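PDB 6RO8: cytochrome P450 RhF from Acinetobacter radioresistens, which binds heme as the P450 domain of a longer protein and probably inserts oxygen into its substrates at the heme iron. Local coordinates for residues A[140-151]-A[170-179]; A[275-283]-A[387-398]. All coordinates share one frame; numbering follows the deposited sequence.

Interaction 1: A[140-151]-A[170-179]; sequences HQHFVRELVRKK and EIPLMVALHF
Lys151 NZ faces both carboxylate oxygens of Glu170, forming a salt bridge to OE2 at 2.8 Å, and closes one end of the antiparallel pairing that P450 nomenclature calls helices D and E. These two belong to the four-helix core bundle of the fold, and their axes here pass 10.4 Å apart. Lys151 CG, set by chi1 near -89°, rests on Ile171 CD1 at 3.7 Å, and the bends at chi2 and beyond then bring NZ round to the acid. Ile171 CD1 also meets Val148 CG2, while Leu147 puts CB over the same isoleucine and CD1 against Met174 CB and Val175 CG2. Val175 CG2 in turn faces Val144 CG2 at 3.6 Å. Toward the far end the packing becomes aromatic. Phe143, its CG anti to the backbone N (chi1 176°), offers its ring to His178, whose CD2 sits over the middle of it in a face-to-face stack, planes 22° apart. The edge of Phe179, whose side chain also touches the heme, points at the face of His140. That imidazole is held by a hydrogen bond from ND1 to Asn136 O, and its NE2 lies 3.4 Å from Phe179 CA.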
loop_
_atom_site.group_PDB
_atom_site.type_symbol
_atom_site.label_atom_id
_atom_site.label_comp_id
_atom_site.label_asym_id
_atom_site.label_seq_id
_atom_site.Cartn_x
_atom_site.Cartn_y
_atom_site.Cartn_z
ATOM N N HIS A 140 11.882 17.300 2.770
ATOM C CA HIS A 140 11.405 16.155 3.531
ATOM C C HIS A 140 12.455 15.046 3.580
ATOM O O HIS A 140 12.591 14.353 4.601
ATOM C CB HIS A 140 10.075 15.665 2.946
ATOM C CG HIS A 140 8.897 16.475 3.394
ATOM N ND1 HIS A 140 8.407 17.549 2.680
ATOM C CD2 HIS A 140 8.138 16.391 4.513
ATOM C CE1 HIS A 140 7.378 18.070 3.325
ATOM N NE2 HIS A 140 7.197 17.389 4.443
ATOM N N GLN A 141 13.233 14.900 2.506
ATOM C CA GLN A 141 14.316 13.923 2.492
ATOM C C GLN A 141 15.332 14.201 3.602
ATOM O O GLN A 141 15.715 13.292 4.349
ATOM C CB GLN A 141 14.980 13.932 1.116
ATOM C CG GLN A 141 15.911 12.779 0.846
ATOM C CD GLN A 141 16.511 12.853 -0.535
ATOM O OE1 GLN A 141 16.725 13.938 -1.070
ATOM N NE2 GLN A 141 16.775 11.697 -1.129
ATOM N N HIS A 142 15.774 15.457 3.732
ATOM C CA HIS A 142 16.630 15.838 4.851
ATOM C C HIS A 142 16.034 15.363 6.163
ATOM O O HIS A 142 16.742 14.845 7.036
ATOM C CB HIS A 142 16.822 17.359 4.887
ATOM C CG HIS A 142 17.679 17.842 6.026
ATOM N ND1 HIS A 142 18.488 17.004 6.768
ATOM C CD2 HIS A 142 17.849 19.080 6.547
ATOM C CE1 HIS A 142 19.119 17.705 7.693
ATOM N NE2 HIS A 142 18.749 18.968 7.581
ATOM N N PHE A 143 14.717 15.536 6.314
ATOM C CA PHE A 143 14.050 15.199 7.567
ATOM C C PHE A 143 14.070 13.697 7.805
ATOM O O PHE A 143 14.340 13.242 8.925
ATOM C CB PHE A 143 12.625 15.746 7.522
ATOM C CG PHE A 143 11.785 15.401 8.703
ATOM C CD1 PHE A 143 11.972 16.024 9.911
ATOM C CD2 PHE A 143 10.763 14.480 8.588
ATOM C CE1 PHE A 143 11.167 15.711 10.993
ATOM C CE2 PHE A 143 9.960 14.167 9.665
ATOM C CZ PHE A 143 10.163 14.773 10.863
ATOM N N VAL A 144 13.792 12.914 6.756
ATOM C CA VAL A 144 13.909 11.465 6.851
ATOM C C VAL A 144 15.310 11.072 7.293
ATOM O O VAL A 144 15.482 10.207 8.161
ATOM C CB VAL A 144 13.531 10.799 5.511
ATOM C CG1 VAL A 144 13.548 9.300 5.657
ATOM C CG2 VAL A 144 12.138 11.231 5.068
ATOM N N ARG A 145 16.338 11.704 6.725
ATOM C CA ARG A 145 17.697 11.275 7.044
ATOM C C ARG A 145 18.059 11.565 8.493
ATOM O O ARG A 145 18.761 10.769 9.126
ATOM C CB ARG A 145 18.699 11.926 6.108
ATOM C CG ARG A 145 19.932 11.067 5.914
ATOM C CD ARG A 145 20.260 10.984 4.444
ATOM N NE ARG A 145 19.958 12.228 3.741
ATOM C CZ ARG A 145 19.865 12.346 2.419
ATOM N NH1 ARG A 145 20.041 11.283 1.638
ATOM N NH2 ARG A 145 19.593 13.531 1.877
ATOM N N GLU A 146 17.601 12.691 9.039
ATOM C CA GLU A 146 17.835 12.955 10.456
ATOM C C GLU A 146 17.170 11.892 11.319
ATOM O O GLU A 146 17.764 11.404 12.287
ATOM C CB GLU A 146 17.316 14.342 10.834
ATOM C CG GLU A 146 18.154 15.501 10.333
ATOM C CD GLU A 146 19.495 15.615 11.039
ATOM O OE1 GLU A 146 19.517 15.939 12.254
ATOM O OE2 GLU A 146 20.533 15.390 10.374
ATOM N N LEU A 147 15.940 11.507 10.970
ATOM C CA LEU A 147 15.212 10.541 11.782
ATOM C C LEU A 147 15.933 9.202 11.808
ATOM O O LEU A 147 16.131 8.608 12.875
ATOM C CB LEU A 147 13.782 10.375 11.250
ATOM C CG LEU A 147 12.813 11.528 11.520
ATOM C CD1 LEU A 147 11.417 11.155 11.070
ATOM C CD2 LEU A 147 12.826 11.881 12.999
ATOM N N VAL A 148 16.332 8.714 10.634
ATOM C CA VAL A 148 16.949 7.399 10.548
ATOM C C VAL A 148 18.313 7.399 11.232
ATOM O O VAL A 148 18.720 6.399 11.839
ATOM C CB VAL A 148 17.041 6.978 9.074
ATOM C CG1 VAL A 148 17.715 5.642 8.941
ATOM C CG2 VAL A 148 15.651 6.946 8.456
ATOM N N ARG A 149 19.042 8.512 11.151
ATOM C CA ARG A 149 20.327 8.582 11.832
ATOM C C ARG A 149 20.145 8.463 13.340
ATOM O O ARG A 149 20.926 7.788 14.023
ATOM C CB ARG A 149 21.042 9.886 11.490
ATOM C CG ARG A 149 22.473 9.929 12.014
ATOM C CD ARG A 149 23.202 11.197 11.611
ATOM N NE ARG A 149 22.757 12.356 12.380
ATOM C CZ ARG A 149 21.823 13.213 11.984
ATOM N NH1 ARG A 149 21.228 13.059 10.806
ATOM N NH2 ARG A 149 21.493 14.233 12.769
ATOM N N LYS A 150 19.115 9.121 13.886
ATOM C CA LYS A 150 18.944 9.120 15.336
ATOM C C LYS A 150 18.346 7.813 15.819
ATOM O O LYS A 150 18.721 7.314 16.884
ATOM C CB LYS A 150 18.088 10.310 15.769
ATOM C CG LYS A 150 18.543 11.598 15.133
ATOM C CD LYS A 150 17.759 12.820 15.582
ATOM C CE LYS A 150 18.500 13.626 16.632
ATOM N NZ LYS A 150 17.545 14.471 17.400
ATOM N N LYS A 151 17.423 7.237 15.050
ATOM C CA LYS A 151 16.833 5.973 15.472
ATOM C C LYS A 151 17.894 4.883 15.580
ATOM O O LYS A 151 17.972 4.185 16.601
ATOM C CB LYS A 151 15.715 5.559 14.522
ATOM C CG LYS A 151 14.364 6.118 14.945
ATOM C CD LYS A 151 13.867 5.443 16.218
ATOM C CE LYS A 151 13.176 6.413 17.174
ATOM N NZ LYS A 151 11.716 6.609 16.920
ATOM N N GLU A 170 7.582 3.561 12.732
ATOM C CA GLU A 170 7.479 4.843 13.410
ATOM C C GLU A 170 7.954 5.992 12.523
ATOM O O GLU A 170 7.339 7.063 12.503
ATOM C CB GLU A 170 8.284 4.774 14.692
ATOM C CG GLU A 170 7.775 5.570 15.837
ATOM C CD GLU A 170 8.803 5.553 16.923
ATOM O OE1 GLU A 170 9.444 4.487 17.079
ATOM O OE2 GLU A 170 9.017 6.601 17.570
ATOM N N ILE A 171 9.039 5.796 11.780
ATOM C CA ILE A 171 9.588 6.879 10.968
ATOM C C ILE A 171 8.659 7.211 9.799
ATOM O O ILE A 171 8.326 8.392 9.619
ATOM C CB ILE A 171 11.015 6.550 10.501
ATOM C CG1 ILE A 171 11.997 6.823 11.642
ATOM C CG2 ILE A 171 11.391 7.368 9.274
ATOM C CD1 ILE A 171 13.429 6.417 11.341
ATOM N N PRO A 172 8.205 6.243 8.984
ATOM C CA PRO A 172 7.258 6.603 7.916
ATOM C C PRO A 172 6.035 7.313 8.446
ATOM O O PRO A 172 5.560 8.264 7.812
ATOM C CB PRO A 172 6.899 5.250 7.286
ATOM C CG PRO A 172 8.034 4.391 7.618
ATOM C CD PRO A 172 8.451 4.794 8.992
ATOM N N LEU A 173 5.530 6.884 9.611
ATOM C CA LEU A 173 4.419 7.579 10.253
ATOM C C LEU A 173 4.765 9.041 10.512
ATOM O O LEU A 173 4.041 9.947 10.086
ATOM C CB LEU A 173 4.050 6.879 11.556
ATOM C CG LEU A 173 2.932 7.587 12.337
ATOM C CD1 LEU A 173 1.691 7.751 11.455
ATOM C CD2 LEU A 173 2.565 6.851 13.633
ATOM N N MET A 174 5.886 9.290 11.197
ATOM C CA MET A 174 6.286 10.660 11.494
ATOM C C MET A 174 6.464 11.485 10.226
ATOM O O MET A 174 6.020 12.637 10.155
ATOM C CB MET A 174 7.580 10.656 12.287
ATOM C CG MET A 174 7.391 10.616 13.758
ATOM S SD MET A 174 9.029 10.359 14.418
ATOM C CE MET A 174 9.070 8.573 14.537
ATOM N N VAL A 175 7.141 10.925 9.229
ATOM C CA VAL A 175 7.310 11.623 7.960
ATOM C C VAL A 175 5.942 12.004 7.391
ATOM O O VAL A 175 5.705 13.161 7.000
ATOM C CB VAL A 175 8.133 10.748 6.995
ATOM C CG1 VAL A 175 8.141 11.321 5.599
ATOM C CG2 VAL A 175 9.573 10.587 7.537
ATOM N N ALA A 176 5.000 11.048 7.405
ATOM C CA ALA A 176 3.661 11.300 6.873
ATOM C C ALA A 176 2.987 12.470 7.583
ATOM O O ALA A 176 2.565 13.443 6.943
ATOM C CB ALA A 176 2.806 10.037 6.987
ATOM N N LEU A 177 2.846 12.372 8.909
ATOM C CA LEU A 177 2.301 13.478 9.689
ATOM C C LEU A 177 2.940 14.793 9.283
ATOM O O LEU A 177 2.244 15.790 9.074
ATOM C CB LEU A 177 2.521 13.228 11.178
ATOM C CG LEU A 177 1.836 11.978 11.687
ATOM C CD1 LEU A 177 2.266 11.722 13.119
ATOM C CD2 LEU A 177 0.369 12.206 11.591
ATOM N N HIS A 178 4.265 14.799 9.123
ATOM C CA HIS A 178 4.968 16.034 8.787
ATOM C C HIS A 178 4.673 16.480 7.364
ATOM O O HIS A 178 4.489 17.675 7.118
ATOM C CB HIS A 178 6.469 15.852 8.997
ATOM C CG HIS A 178 7.230 17.134 8.979
ATOM N ND1 HIS A 178 7.141 18.064 9.992
ATOM C CD2 HIS A 178 8.089 17.648 8.067
ATOM C CE1 HIS A 178 7.914 19.097 9.705
ATOM N NE2 HIS A 178 8.504 18.868 8.544
ATOM N N PHE A 179 4.628 15.543 6.419
ATOM C CA PHE A 179 4.243 15.891 5.058
ATOM C C PHE A 179 2.832 16.472 5.017
ATOM O O PHE A 179 2.598 17.511 4.394
ATOM C CB PHE A 179 4.353 14.659 4.163
ATOM C CG PHE A 179 3.959 14.911 2.738
ATOM C CD1 PHE A 179 4.806 15.618 1.882
ATOM C CD2 PHE A 179 2.758 14.424 2.244
ATOM C CE1 PHE A 179 4.448 15.836 0.553
ATOM C CE2 PHE A 179 2.392 14.646 0.932
ATOM C CZ PHE A 179 3.238 15.354 0.080
#

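Interaction 2: A[275-283]-A[387-398]; sequences TALASANAL and GRMEMCIFIEEL. With HEM (protoporphyrin IX containing Fe), chain B.
Ser279 meets Met391 and Phe394 across the contact, yet its hydroxyl bonds back into its own helix: OG donates to Thr275 O at 2.6 Å. That carbonyl oxygen also accepts from Ser279 N, and the two donors come from opposite faces of its plane. With OG anti to its own carbonyl carbon (chi1 -50°), the oxygen reaches Thr275 O while lying 3.4 Å from Met391 CG and near the plane of the Phe394 ring, at its edge. Most of the remaining packing is apolar, as suits the buried pairing of P450 helices αI and αL. Met391 bends at chi3 and tucks its methyl against the small side of the partner helix, CE lying 3.7 Å from Ala282 CB and SD beside Ala278 CB. Thr275 CG2 rests on the Glu390 side chain, and its OG1 faces Gly387 CA. Further along, Leu283 CD2 packs on Leu398 CD1 at 3.5 Å, and the leucine runs alongside Ile395 in the opposite sense. At the opposite end Ala278 CB touches the heme vinyl atom CBB at 3.6 Å, and Gly387 is about 7 Å, between nearest atoms, from Cys381, the axial ligand of the iron. Helix 303-314 packs against Ala282, Met391 and Ile395, while helix 170-179 meets Ala276, Glu390 and Phe394.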
loop_
_atom_site.group_PDB
_atom_site.type_symbol
_atom_site.label_atom_id
_atom_site.label_comp_id
_atom_site.label_asym_id
_atom_site.label_seq_id
_atom_site.Cartn_x
_atom_site.Cartn_y
_atom_site.Cartn_z
ATOM N N THR A 275 4.643 2.429 2.843
ATOM C CA THR A 275 6.077 2.689 2.917
ATOM C C THR A 275 6.749 1.846 3.997
ATOM O O THR A 275 7.874 1.365 3.800
ATOM C CB THR A 275 6.320 4.176 3.162
ATOM O OG1 THR A 275 5.632 4.933 2.163
ATOM C CG2 THR A 275 7.796 4.514 3.084
ATOM N N ALA A 276 6.082 1.643 5.140
ATOM C CA ALA A 276 6.687 0.828 6.190
ATOM C C ALA A 276 6.704 -0.640 5.793
ATOM O O ALA A 276 7.723 -1.315 5.954
ATOM C CB ALA A 276 5.952 1.010 7.518
ATOM N N LEU A 277 5.573 -1.156 5.280
ATOM C CA LEU A 277 5.552 -2.543 4.824
ATOM C C LEU A 277 6.613 -2.780 3.754
ATOM O O LEU A 277 7.364 -3.763 3.822
ATOM C CB LEU A 277 4.169 -2.898 4.290
ATOM C CG LEU A 277 3.014 -2.872 5.285
ATOM C CD1 LEU A 277 1.699 -2.944 4.530
ATOM C CD2 LEU A 277 3.135 -4.017 6.280
ATOM N N ALA A 278 6.707 -1.870 2.773
ATOM C CA ALA A 278 7.635 -2.053 1.659
ATOM C C ALA A 278 9.086 -2.032 2.138
ATOM O O ALA A 278 9.914 -2.817 1.656
ATOM C CB ALA A 278 7.410 -0.977 0.586
ATOM N N SER A 279 9.409 -1.127 3.077
ATOM C CA SER A 279 10.755 -1.059 3.652
ATOM C C SER A 279 11.131 -2.331 4.381
ATOM O O SER A 279 12.306 -2.734 4.368
ATOM C CB SER A 279 10.892 0.139 4.610
ATOM O OG SER A 279 10.450 1.351 4.038
ATOM N N ALA A 280 10.166 -2.934 5.077
ATOM C CA ALA A 280 10.449 -4.204 5.727
ATOM C C ALA A 280 10.654 -5.315 4.692
ATOM O O ALA A 280 11.574 -6.140 4.821
ATOM C CB ALA A 280 9.335 -4.548 6.703
ATOM N N ASN A 281 9.829 -5.331 3.642
ATOM C CA ASN A 281 9.998 -6.322 2.581
ATOM C C ASN A 281 11.369 -6.213 1.935
ATOM O O ASN A 281 12.043 -7.227 1.701
ATOM C CB ASN A 281 8.925 -6.137 1.516
ATOM C CG ASN A 281 7.592 -6.570 1.980
ATOM O OD1 ASN A 281 7.478 -7.300 2.966
ATOM N ND2 ASN A 281 6.549 -6.094 1.301
ATOM N N ALA A 282 11.788 -4.987 1.623
ATOM C CA ALA A 282 13.054 -4.786 0.929
ATOM C C ALA A 282 14.231 -5.230 1.784
ATOM O O ALA A 282 15.119 -5.938 1.299
ATOM C CB ALA A 282 13.191 -3.322 0.513
ATOM N N LEU A 283 14.251 -4.823 3.057
ATOM C CA LEU A 283 15.323 -5.240 3.952
ATOM C C LEU A 283 15.317 -6.750 4.149
ATOM O O LEU A 283 16.385 -7.379 4.182
ATOM C CB LEU A 283 15.205 -4.531 5.299
ATOM C CG LEU A 283 15.546 -3.054 5.302
ATOM C CD1 LEU A 283 14.901 -2.384 6.491
ATOM C CD2 LEU A 283 17.035 -2.867 5.349
ATOM N N GLY A 387 7.787 7.279 -0.989
ATOM C CA GLY A 387 8.045 5.890 -0.628
ATOM C C GLY A 387 9.438 5.421 -1.014
ATOM O O GLY A 387 10.114 4.744 -0.221
ATOM N N ARG A 388 9.891 5.776 -2.236
ATOM C CA ARG A 388 11.208 5.353 -2.704
ATOM C C ARG A 388 12.290 5.997 -1.869
ATOM O O ARG A 388 13.271 5.355 -1.474
ATOM C CB ARG A 388 11.399 5.751 -4.162
ATOM C CG ARG A 388 10.646 4.940 -5.182
ATOM C CD ARG A 388 10.610 5.658 -6.520
ATOM N NE ARG A 388 10.161 4.749 -7.567
ATOM C CZ ARG A 388 9.465 5.140 -8.624
ATOM N NH1 ARG A 388 9.146 6.419 -8.761
ATOM N NH2 ARG A 388 9.081 4.257 -9.533
ATOM N N MET A 389 12.137 7.299 -1.630
ATOM C CA MET A 389 13.102 8.044 -0.844
ATOM C C MET A 389 13.266 7.430 0.542
ATOM O O MET A 389 14.389 7.257 1.011
ATOM C CB MET A 389 12.643 9.487 -0.756
ATOM C CG MET A 389 13.381 10.340 0.194
ATOM S SD MET A 389 12.230 10.768 1.499
ATOM C CE MET A 389 11.196 11.991 0.719
ATOM N N GLU A 390 12.163 7.063 1.214
ATOM C CA GLU A 390 12.313 6.535 2.569
ATOM C C GLU A 390 12.984 5.170 2.548
ATOM O O GLU A 390 13.808 4.871 3.418
ATOM C CB GLU A 390 10.965 6.476 3.275
ATOM C CG GLU A 390 10.323 7.829 3.456
ATOM C CD GLU A 390 9.032 7.758 4.232
ATOM O OE1 GLU A 390 9.039 7.242 5.367
ATOM O OE2 GLU A 390 8.005 8.216 3.696
ATOM N N MET A 391 12.701 4.358 1.524
ATOM C CA MET A 391 13.323 3.041 1.438
ATOM C C MET A 391 14.835 3.144 1.200
ATOM O O MET A 391 15.620 2.439 1.846
ATOM C CB MET A 391 12.626 2.239 0.343
ATOM C CG MET A 391 11.178 1.841 0.716
ATOM S SD MET A 391 10.388 1.134 -0.737
ATOM C CE MET A 391 11.133 -0.502 -0.829
ATOM N N CYS A 392 15.276 4.032 0.307
ATOM C CA CYS A 392 16.725 4.202 0.106
ATOM C C CYS A 392 17.445 4.626 1.380
ATOM O O CYS A 392 18.449 4.007 1.754
ATOM C CB CYS A 392 16.982 5.188 -1.032
ATOM S SG CYS A 392 16.172 4.679 -2.568
ATOM N N ILE A 393 16.945 5.655 2.069
ATOM C CA ILE A 393 17.630 6.131 3.269
ATOM C C ILE A 393 17.721 5.020 4.312
ATOM O O ILE A 393 18.784 4.804 4.913
ATOM C CB ILE A 393 16.939 7.384 3.835
ATOM C CG1 ILE A 393 17.207 8.596 2.934
ATOM C CG2 ILE A 393 17.440 7.693 5.242
ATOM C CD1 ILE A 393 16.033 9.577 2.866
ATOM N N PHE A 394 16.631 4.277 4.523
ATOM C CA PHE A 394 16.701 3.139 5.440
ATOM C C PHE A 394 17.862 2.232 5.074
ATOM O O PHE A 394 18.746 1.968 5.896
ATOM C CB PHE A 394 15.405 2.328 5.432
ATOM C CG PHE A 394 14.298 2.944 6.213
ATOM C CD1 PHE A 394 14.523 3.454 7.481
ATOM C CD2 PHE A 394 13.016 3.012 5.673
ATOM C CE1 PHE A 394 13.481 4.022 8.195
ATOM C CE2 PHE A 394 11.986 3.578 6.373
ATOM C CZ PHE A 394 12.211 4.078 7.635
ATOM N N ILE A 395 17.888 1.781 3.823
ATOM C CA ILE A 395 18.879 0.801 3.403
ATOM C C ILE A 395 20.284 1.405 3.385
ATOM O O ILE A 395 21.260 0.750 3.782
ATOM C CB ILE A 395 18.485 0.228 2.034
ATOM C CG1 ILE A 395 17.140 -0.486 2.143
ATOM C CG2 ILE A 395 19.575 -0.694 1.516
ATOM C CD1 ILE A 395 16.476 -0.715 0.802
ATOM N N GLU A 396 20.417 2.653 2.916
ATOM C CA GLU A 396 21.719 3.305 2.930
ATOM C C GLU A 396 22.260 3.370 4.348
ATOM O O GLU A 396 23.392 2.946 4.609
ATOM C CB GLU A 396 21.635 4.708 2.316
ATOM C CG GLU A 396 23.000 5.295 1.872
ATOM C CD GLU A 396 23.773 5.937 3.025
ATOM O OE1 GLU A 396 23.110 6.211 4.047
ATOM O OE2 GLU A 396 25.024 6.158 2.921
ATOM N N GLU A 397 21.448 3.878 5.286
ATOM C CA GLU A 397 21.907 4.030 6.663
ATOM C C GLU A 397 22.335 2.687 7.235
ATOM O O GLU A 397 23.441 2.550 7.776
ATOM C CB GLU A 397 20.815 4.667 7.527
ATOM C CG GLU A 397 21.267 5.109 8.943
ATOM C CD GLU A 397 22.139 6.375 8.914
ATOM O OE1 GLU A 397 22.775 6.709 9.954
ATOM O OE2 GLU A 397 22.194 7.039 7.845
ATOM N N LEU A 398 21.486 1.672 7.069
ATOM C CA LEU A 398 21.755 0.359 7.644
ATOM C C LEU A 398 22.969 -0.306 7.006
ATOM O O LEU A 398 23.817 -0.859 7.711
ATOM C CB LEU A 398 20.527 -0.538 7.492
ATOM C CG LEU A 398 19.408 -0.262 8.492
ATOM C CD1 LEU A 398 18.130 -1.000 8.092
ATOM C CD2 LEU A 398 19.858 -0.648 9.879
HETATM C CHA HEM B . -2.323 5.680 -5.230
HETATM C CHB HEM B . 0.699 2.163 -3.750
HETATM C CHC HEM B . 2.971 5.250 -0.735
HETATM C CHD HEM B . -0.366 8.586 -1.894
HETATM C C1A HEM B . -1.724 4.447 -5.091
HETATM C C2A HEM B . -2.095 3.212 -5.758
HETATM C C3A HEM B . -1.269 2.253 -5.352
HETATM C C4A HEM B . -0.333 2.824 -4.399
HETATM C CMA HEM B . -1.323 0.786 -5.828
HETATM C CAA HEM B . -3.240 3.031 -6.780
HETATM C CBA HEM B . -2.615 3.086 -8.160
HETATM C CGA HEM B . -3.656 3.006 -9.243
HETATM O O1A HEM B . -4.862 2.874 -8.921
HETATM O O2A HEM B . -3.263 3.080 -10.432
HETATM C C1B HEM B . 1.621 2.707 -2.887
HETATM C C2B HEM B . 2.815 2.042 -2.400
HETATM C C3B HEM B . 3.440 2.891 -1.550
HETATM C C4B HEM B . 2.663 4.122 -1.482
HETATM C CMB HEM B . 3.226 0.605 -2.823
HETATM C CAB HEM B . 4.762 2.716 -0.766
HETATM C CBB HEM B . 5.643 1.733 -0.949
HETATM C C1C HEM B . 2.266 6.433 -0.778
HETATM C C2C HEM B . 2.524 7.648 -0.024
HETATM C C3C HEM B . 1.583 8.556 -0.371
HETATM C C4C HEM B . 0.716 7.950 -1.341
HETATM C CMC HEM B . 3.691 7.809 0.975
HETATM C CAC HEM B . 1.339 10.020 0.090
HETATM C CBC HEM B . 2.090 10.621 1.013
HETATM C C1D HEM B . -1.201 8.099 -2.869
HETATM C C2D HEM B . -2.318 8.804 -3.453
HETATM C C3D HEM B . -2.854 8.016 -4.378
HETATM C C4D HEM B . -2.098 6.770 -4.419
HETATM C CMD HEM B . -2.816 10.216 -3.079
HETATM C CAD HEM B . -4.094 8.389 -5.223
HETATM C CBD HEM B . -3.721 9.138 -6.494
HETATM C CGD HEM B . -4.874 9.057 -7.470
HETATM O O1D HEM B . -5.906 8.449 -7.118
HETATM O O2D HEM B . -4.771 9.587 -8.604
HETATM N NA HEM B . -0.658 4.164 -4.262
HETATM N NB HEM B . 1.563 3.966 -2.307
HETATM N NC HEM B . 1.152 6.664 -1.565
HETATM N ND HEM B . -1.094 6.861 -3.486
HETATM FE FE HEM B . 0.262 5.436 -2.886
HETATM O O HOH W 1 -1.325 4.794 -1.348
#

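In the fold
Together the two contacts join the four helices of the P450 core bundle: interaction 1 pairs 134-155 with the antiparallel 170-179, and interaction 2 pairs 273-288 with 384-401, which run in broadly the same direction. They share no helix but touch directly, Pro172 against Glu390, Val144 against Met389 and Val148 against Glu397. Interaction 2 is buried throughout beside the heme, made mainly of alanines, leucine, isoleucine and methionine, with a phenylalanine ring and two hydroxyl side chains among them. Interaction 1 is only partly buried, which fits its salt bridge and exposed histidine, although its Phe179 end also reaches the heme. Helix 384-401 touches all three others, and 170-179 also reaches 273-288 through Pro172 on Ala276.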